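PDB 4R4G: putative lipoprotein YcdA from Bacillus subtilis subsp. subtilis str. 168, which is of unknown function but is probably a membrane-anchored lipoprotein in which an Ig-like N-terminal domain is joined by a kinked helix to a mixed helix-and-strand C-terminal domain. Local coordinates for residues 22-27 and 100-105; 37-42 and 138-143; 31-36 and 72-77. One frame throughout, in Å; residues are numbered along the deposited sequence.

Contact 1 of 3, residues 22-27 and 100-105; sequences VSYTLP and FVVDKG
With CG anti to its carbonyl carbon (chi1 -68°), Tyr24 sends its phenol toward 100-105, where Lys104, whose CG is anti to its backbone N (chi1 -175°), lays the start of its chain on the ring. Lys104 CG sits 4.2 Å from the Tyr24 ring centroid, over one face and offset toward the rim, a CH-pi contact made by the aliphatic base of the lysine. The two side chains cross at about a right angle, and beyond CG the extended lysine chain leads away. Near the plane of the ring, Val102 CG2 meets the edge at Tyr24 CE1, 4.3 Å away. In the Ig-like sandwich, strands 16-25 and 93-102 flank strand 39-48 within one sheet, so the phenol has to reach past the intervening strand; Val102 also touches Leu64 of the facing sheet. Gly105, in the short connection to strand 107-112, donates its backbone N to Tyr24 OH at 2.7 Å, with an N-H...O angle of 149° and an oblique approach to the ring. The same hydroxyl hydrogen-bonds to Gly131 O, so two backbone groups from separate parts of the chain grip the oxygen of a buried tyrosine and fix where its ring ends.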
# COMPACT_ATOMS: atom_id res chain seq x y z
N VAL A 22 -15.89 -15.39 -3.14
CA VAL A 22 -14.89 -15.67 -2.10
C VAL A 22 -13.57 -15.01 -2.50
O VAL A 22 -12.98 -15.36 -3.53
CB VAL A 22 -14.67 -17.18 -1.77
CG1 VAL A 22 -13.55 -17.37 -0.77
CG2 VAL A 22 -15.95 -17.83 -1.24
N SER A 23 -13.09 -14.07 -1.68
CA SER A 23 -11.83 -13.40 -1.96
C SER A 23 -11.07 -13.09 -0.69
O SER A 23 -11.65 -13.06 0.39
CB SER A 23 -12.10 -12.10 -2.72
OG SER A 23 -12.85 -11.19 -1.95
N TYR A 24 -9.77 -12.87 -0.84
CA TYR A 24 -8.88 -12.44 0.24
C TYR A 24 -8.85 -10.93 0.24
O TYR A 24 -8.85 -10.28 -0.83
CB TYR A 24 -7.46 -12.99 0.05
CG TYR A 24 -7.32 -14.48 0.21
CD1 TYR A 24 -7.46 -15.09 1.46
CD2 TYR A 24 -6.95 -15.29 -0.86
CE1 TYR A 24 -7.28 -16.46 1.62
CE2 TYR A 24 -6.77 -16.66 -0.71
CZ TYR A 24 -6.94 -17.25 0.53
OH TYR A 24 -6.76 -18.59 0.70
N THR A 25 -8.88 -10.36 1.44
CA THR A 25 -8.82 -8.91 1.61
C THR A 25 -7.81 -8.59 2.71
O THR A 25 -7.40 -9.47 3.49
CB THR A 25 -10.21 -8.29 1.90
OG1 THR A 25 -10.75 -8.80 3.13
CG2 THR A 25 -11.22 -8.45 0.76
N LEU A 26 -7.39 -7.33 2.74
CA LEU A 26 -6.51 -6.87 3.79
C LEU A 26 -7.40 -6.44 4.90
O LEU A 26 -8.46 -5.88 4.60
CB LEU A 26 -5.63 -5.69 3.32
CG LEU A 26 -4.43 -5.98 2.43
CD1 LEU A 26 -3.86 -4.69 1.97
CD2 LEU A 26 -3.35 -6.76 3.17
N PRO A 27 -7.00 -6.60 6.18
CA PRO A 27 -7.86 -6.14 7.27
C PRO A 27 -8.14 -4.62 7.27
O PRO A 27 -7.52 -3.85 6.52
CB PRO A 27 -7.09 -6.56 8.52
CG PRO A 27 -5.70 -6.82 8.08
CD PRO A 27 -5.77 -7.26 6.68
N PHE A 100 -13.77 -13.01 7.85
CA PHE A 100 -13.15 -13.91 8.80
C PHE A 100 -11.65 -13.81 8.74
O PHE A 100 -11.09 -13.79 7.65
CB PHE A 100 -13.58 -15.36 8.54
CG PHE A 100 -15.06 -15.61 8.65
CD1 PHE A 100 -15.66 -15.80 9.89
CD2 PHE A 100 -15.86 -15.68 7.52
CE1 PHE A 100 -17.03 -16.01 10.00
CE2 PHE A 100 -17.23 -15.91 7.62
CZ PHE A 100 -17.81 -16.06 8.87
N VAL A 101 -11.01 -13.80 9.91
CA VAL A 101 -9.56 -13.74 10.04
C VAL A 101 -9.01 -15.12 9.70
O VAL A 101 -9.35 -16.09 10.38
CB VAL A 101 -9.15 -13.27 11.47
CG1 VAL A 101 -7.65 -13.13 11.59
CG2 VAL A 101 -9.86 -11.98 11.86
N VAL A 102 -8.19 -15.20 8.64
CA VAL A 102 -7.61 -16.44 8.10
C VAL A 102 -6.13 -16.30 7.72
O VAL A 102 -5.65 -15.22 7.37
CB VAL A 102 -8.40 -16.93 6.84
CG1 VAL A 102 -9.81 -17.37 7.19
CG2 VAL A 102 -8.41 -15.88 5.71
N ASP A 103 -5.44 -17.44 7.73
CA ASP A 103 -4.09 -17.66 7.23
C ASP A 103 -4.29 -18.09 5.76
O ASP A 103 -5.02 -19.05 5.51
CB ASP A 103 -3.37 -18.70 8.10
CG ASP A 103 -3.18 -18.28 9.55
OD1 ASP A 103 -2.36 -17.38 9.80
OD2 ASP A 103 -3.82 -18.89 10.44
N LYS A 104 -3.77 -17.31 4.81
CA LYS A 104 -3.90 -17.50 3.35
C LYS A 104 -3.64 -18.94 2.91
O LYS A 104 -2.70 -19.58 3.40
CB LYS A 104 -2.92 -16.54 2.61
CG LYS A 104 -2.99 -16.49 1.06
CD LYS A 104 -1.72 -15.82 0.49
CE LYS A 104 -1.58 -15.85 -1.02
NZ LYS A 104 -0.33 -15.20 -1.50
N GLY A 105 -4.47 -19.41 1.98
CA GLY A 105 -4.35 -20.70 1.32
C GLY A 105 -4.65 -21.92 2.16
O GLY A 105 -4.04 -22.97 1.93

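Contact 2 of 3, residues 37-42 and 138-143; sequences DQLVLK and ATADKL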
# COMPACT_ATOMS: atom_id res chain seq x y z
N ASP A 37 0.62 -11.20 9.06
CA ASP A 37 0.71 -12.33 8.17
C ASP A 37 -0.67 -12.94 7.84
O ASP A 37 -0.75 -13.88 7.05
CB ASP A 37 1.65 -13.37 8.79
CG ASP A 37 3.04 -12.81 9.03
OD1 ASP A 37 3.62 -12.22 8.07
OD2 ASP A 37 3.54 -12.94 10.18
N GLN A 38 -1.74 -12.38 8.43
CA GLN A 38 -3.09 -12.87 8.18
C GLN A 38 -3.83 -11.98 7.22
O GLN A 38 -3.47 -10.80 7.05
CB GLN A 38 -3.90 -13.02 9.47
CG GLN A 38 -3.55 -14.28 10.21
CD GLN A 38 -4.21 -14.40 11.55
OE1 GLN A 38 -4.36 -13.43 12.30
NE2 GLN A 38 -4.57 -15.63 11.90
N LEU A 39 -4.85 -12.56 6.58
CA LEU A 39 -5.75 -11.89 5.65
C LEU A 39 -7.16 -11.99 6.19
O LEU A 39 -7.39 -12.58 7.26
CB LEU A 39 -5.65 -12.51 4.25
CG LEU A 39 -4.32 -12.37 3.51
CD1 LEU A 39 -4.36 -13.08 2.18
CD2 LEU A 39 -3.95 -10.88 3.28
N VAL A 40 -8.10 -11.41 5.48
CA VAL A 40 -9.50 -11.46 5.86
C VAL A 40 -10.22 -12.10 4.69
O VAL A 40 -10.07 -11.63 3.57
CB VAL A 40 -10.06 -10.06 6.25
CG1 VAL A 40 -11.58 -10.07 6.38
CG2 VAL A 40 -9.41 -9.58 7.55
N LEU A 41 -10.94 -13.21 4.94
CA LEU A 41 -11.67 -13.90 3.89
C LEU A 41 -13.04 -13.24 3.75
O LEU A 41 -13.80 -13.19 4.72
CB LEU A 41 -11.78 -15.40 4.19
CG LEU A 41 -12.37 -16.30 3.11
CD1 LEU A 41 -11.34 -16.62 2.04
CD2 LEU A 41 -12.90 -17.57 3.71
N LYS A 42 -13.32 -12.68 2.56
CA LYS A 42 -14.59 -12.00 2.25
C LYS A 42 -15.44 -12.98 1.47
O LYS A 42 -15.11 -13.32 0.32
CB LYS A 42 -14.35 -10.68 1.49
CG LYS A 42 -15.59 -9.82 1.22
CD LYS A 42 -15.18 -8.50 0.59
CE LYS A 42 -16.28 -7.84 -0.19
NZ LYS A 42 -15.98 -6.39 -0.44
N ALA A 138 -5.74 -15.40 -6.54
CA ALA A 138 -5.53 -14.26 -7.43
C ALA A 138 -5.82 -12.94 -6.70
O ALA A 138 -5.06 -11.97 -6.82
CB ALA A 138 -6.42 -14.39 -8.66
N THR A 139 -6.92 -12.95 -5.92
CA THR A 139 -7.43 -11.82 -5.17
C THR A 139 -6.38 -11.35 -4.14
O THR A 139 -6.24 -10.14 -3.97
CB THR A 139 -8.78 -12.18 -4.55
OG1 THR A 139 -8.60 -13.18 -3.55
CG2 THR A 139 -9.80 -12.67 -5.59
N ALA A 140 -5.60 -12.29 -3.55
CA ALA A 140 -4.55 -12.00 -2.55
C ALA A 140 -3.32 -11.26 -3.14
O ALA A 140 -2.60 -10.55 -2.41
CB ALA A 140 -4.09 -13.29 -1.90
N ASP A 141 -3.08 -11.48 -4.44
CA ASP A 141 -1.97 -10.93 -5.22
C ASP A 141 -2.21 -9.45 -5.57
O ASP A 141 -1.28 -8.64 -5.46
CB ASP A 141 -1.74 -11.77 -6.49
CG ASP A 141 -1.33 -13.22 -6.22
OD1 ASP A 141 -0.77 -13.49 -5.11
OD2 ASP A 141 -1.55 -14.08 -7.11
N LYS A 142 -3.46 -9.10 -5.96
CA LYS A 142 -3.92 -7.74 -6.29
C LYS A 142 -3.85 -6.78 -5.09
O LYS A 142 -4.03 -5.57 -5.25
CB LYS A 142 -5.37 -7.79 -6.81
CG LYS A 142 -5.52 -7.60 -8.30
CD LYS A 142 -6.69 -6.67 -8.63
CE LYS A 142 -6.79 -6.34 -10.11
NZ LYS A 142 -5.73 -5.37 -10.56
N LEU A 143 -3.63 -7.32 -3.89
CA LEU A 143 -3.65 -6.55 -2.65
C LEU A 143 -2.46 -5.61 -2.54
O LEU A 143 -2.62 -4.48 -2.06
CB LEU A 143 -3.75 -7.48 -1.40
CG LEU A 143 -5.08 -8.27 -1.23
CD1 LEU A 143 -5.03 -9.19 -0.02
CD2 LEU A 143 -6.29 -7.35 -1.12
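Leu39 meets Ala140 and Leu143 without any flat group from either segment; the plane beside them is the ring of Tyr24, which touches both Leu39 and Ala140. Leu39 CD1 and Ala140 CB lie on the same side of that ring plane as Lys104, whose chain also touches the two residues. Leu39 holds CG anti to its carbonyl carbon (chi1 -65°), which aims the forked end of the side chain at 138-143 and gives each methyl its own partner. One branch, CD1, rests 4.1 Å from Ala140 CB; the other, CD2, comes within 3.9 Å of Leu143 CD1, the two leucines crossing obliquely. Leu39, on strand 39-48, thus packs against Ala140 and Leu143, and the Ig-like sheet is in touch with a helix that is probably part of the kinked connection between the domains. Between Leu39 and its two partners every touching atom is a methyl carbon, so the contact relies on shape and burial of apolar surface, while the directional tie nearby comes from Thr139 OG1, which hydrogen-bonds to Tyr24 N on the neighbouring strand 16-25.

Contact 3 of 3, residues 31-36 and 72-77; sequences DKSTSD and SDTDPE
Asp31 and Thr74 join the two loops through one hydrogen bond, Thr74 OG1 donating to Asp31 OD2 at 2.7 Å. The hydroxyl comes from above the carboxylate plane, 43° out of it, and the two side chains cross at about a right angle. CG of Asp31 lies anti to the backbone N (chi1 -156°), which swings the carboxylate across to the other loop, while Thr74 CG2 packs 3.6 Å from Asp31 OD2. This is the close-packed half: Thr74 is buried, and its side chain and that of Asp31 both touch Val40, with Val101 also against the threonine. The other carboxylate oxygen works within its own loop. Asp31 OD1 accepts the backbone N of Ser33 at 3.1 Å, nearly in line with its C-O bond, closing an Asx turn, and takes a second bond from Ser33 OG at 2.8 Å on the syn side. Toward solvent the contact thins out. Ser33 is exposed, its OG 3.4 Å from Thr74 OG1, and exposed Asp75 directs its carboxylate not to 31-36 but to Lys82, with which it forms a salt bridge. Replacing Asp31 by an alanine removes both acceptor oxygens, which is likely to leave the Thr74 hydroxyl and the Ser33 backbone N without their mate and free the turn to open. Three donors shared between the two oxygens of one carboxylate are likely to stabilise its negative charge, and they tie the local fold of one loop to its attachment to the other.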
# COMPACT_ATOMS: atom_id res chain seq x y z
N ASP A 31 -8.80 -2.87 12.41
CA ASP A 31 -8.91 -4.29 12.79
C ASP A 31 -7.83 -4.64 13.82
O ASP A 31 -6.65 -4.34 13.60
CB ASP A 31 -8.76 -5.19 11.54
CG ASP A 31 -9.38 -6.58 11.61
OD1 ASP A 31 -9.19 -7.28 12.64
OD2 ASP A 31 -10.02 -7.00 10.59
N LYS A 32 -8.23 -5.23 14.94
CA LYS A 32 -7.28 -5.57 16.00
C LYS A 32 -7.20 -7.09 16.21
O LYS A 32 -6.36 -7.55 17.00
CB LYS A 32 -7.65 -4.85 17.32
CG LYS A 32 -7.42 -3.32 17.29
CD LYS A 32 -5.95 -2.90 17.14
CE LYS A 32 -5.80 -1.46 16.71
NZ LYS A 32 -4.37 -1.09 16.49
N SER A 33 -8.01 -7.87 15.48
CA SER A 33 -8.02 -9.34 15.59
C SER A 33 -7.06 -10.04 14.58
O SER A 33 -6.80 -11.24 14.75
CB SER A 33 -9.44 -9.88 15.43
OG SER A 33 -10.18 -9.24 14.41
N THR A 34 -6.52 -9.32 13.58
CA THR A 34 -5.63 -9.91 12.57
C THR A 34 -4.14 -9.66 12.85
O THR A 34 -3.76 -8.63 13.43
CB THR A 34 -5.93 -9.37 11.17
OG1 THR A 34 -5.58 -7.99 11.15
CG2 THR A 34 -7.37 -9.53 10.76
N SER A 35 -3.29 -10.58 12.38
CA SER A 35 -1.84 -10.50 12.42
C SER A 35 -1.38 -9.91 11.10
O SER A 35 -2.18 -9.80 10.15
CB SER A 35 -1.23 -11.87 12.66
OG SER A 35 -1.54 -12.25 13.99
N ASP A 36 -0.10 -9.50 11.02
CA ASP A 36 0.44 -8.88 9.80
C ASP A 36 0.51 -9.92 8.67
O ASP A 36 0.43 -9.57 7.47
CB ASP A 36 1.84 -8.27 10.07
CG ASP A 36 1.94 -7.23 11.18
OD1 ASP A 36 0.87 -6.79 11.69
OD2 ASP A 36 3.08 -6.84 11.53
N SER A 72 -11.90 -16.17 13.92
CA SER A 72 -12.61 -14.97 14.37
C SER A 72 -13.37 -14.34 13.23
O SER A 72 -12.91 -14.30 12.09
CB SER A 72 -11.63 -13.94 14.94
OG SER A 72 -10.80 -14.43 15.97
N ASP A 73 -14.52 -13.79 13.55
CA ASP A 73 -15.23 -13.02 12.56
C ASP A 73 -14.66 -11.62 12.67
O ASP A 73 -14.18 -11.22 13.74
CB ASP A 73 -16.75 -13.08 12.78
CG ASP A 73 -17.17 -12.73 14.19
OD1 ASP A 73 -16.82 -13.51 15.12
OD2 ASP A 73 -17.84 -11.69 14.37
N THR A 74 -14.62 -10.89 11.58
CA THR A 74 -14.08 -9.55 11.72
C THR A 74 -14.99 -8.58 11.00
O THR A 74 -16.02 -8.99 10.47
CB THR A 74 -12.61 -9.49 11.35
OG1 THR A 74 -12.13 -8.23 11.78
CG2 THR A 74 -12.35 -9.71 9.87
N ASP A 75 -14.65 -7.29 11.06
CA ASP A 75 -15.47 -6.26 10.46
C ASP A 75 -14.69 -5.52 9.41
O ASP A 75 -13.49 -5.30 9.61
CB ASP A 75 -15.99 -5.28 11.55
CG ASP A 75 -17.12 -5.81 12.42
OD1 ASP A 75 -18.03 -6.43 11.88
OD2 ASP A 75 -17.08 -5.57 13.64
N PRO A 76 -15.33 -5.08 8.30
CA PRO A 76 -14.61 -4.26 7.31
C PRO A 76 -14.44 -2.83 7.86
O PRO A 76 -14.95 -2.56 8.95
CB PRO A 76 -15.53 -4.32 6.08
CG PRO A 76 -16.89 -4.40 6.65
CD PRO A 76 -16.77 -5.20 7.93
N GLU A 77 -13.75 -1.90 7.12
CA GLU A 77 -13.61 -0.51 7.59
C GLU A 77 -14.99 0.14 7.65
O GLU A 77 -15.27 0.84 8.62
CB GLU A 77 -12.65 0.29 6.70
CG GLU A 77 -12.43 1.74 7.11
CD GLU A 77 -13.31 2.77 6.42
OE1 GLU A 77 -13.94 2.44 5.38
OE2 GLU A 77 -13.34 3.93 6.89

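All three contacts gather at the end of the Ig-like domain nearest the C-terminal domain. Contacts 1 and 2, with centres about 5 Å apart, share one sheet, in which strand 39-48 runs between 16-25 and 93-102. Contact 3 joins loops further along the same end, its centre about 10 Å from contact 1 and about 13 Å from contact 2. Along the chain the order is 22-27, 31-36, 37-42, 72-77, 100-105 and 138-143, so contact 3 falls within the span of contact 1, while contact 2 alternates with both. Val40 and Val101 of the sheet pack on Thr34 and Thr74 of contact 3, and 138-143, next to the second domain, packs on the same sheet end.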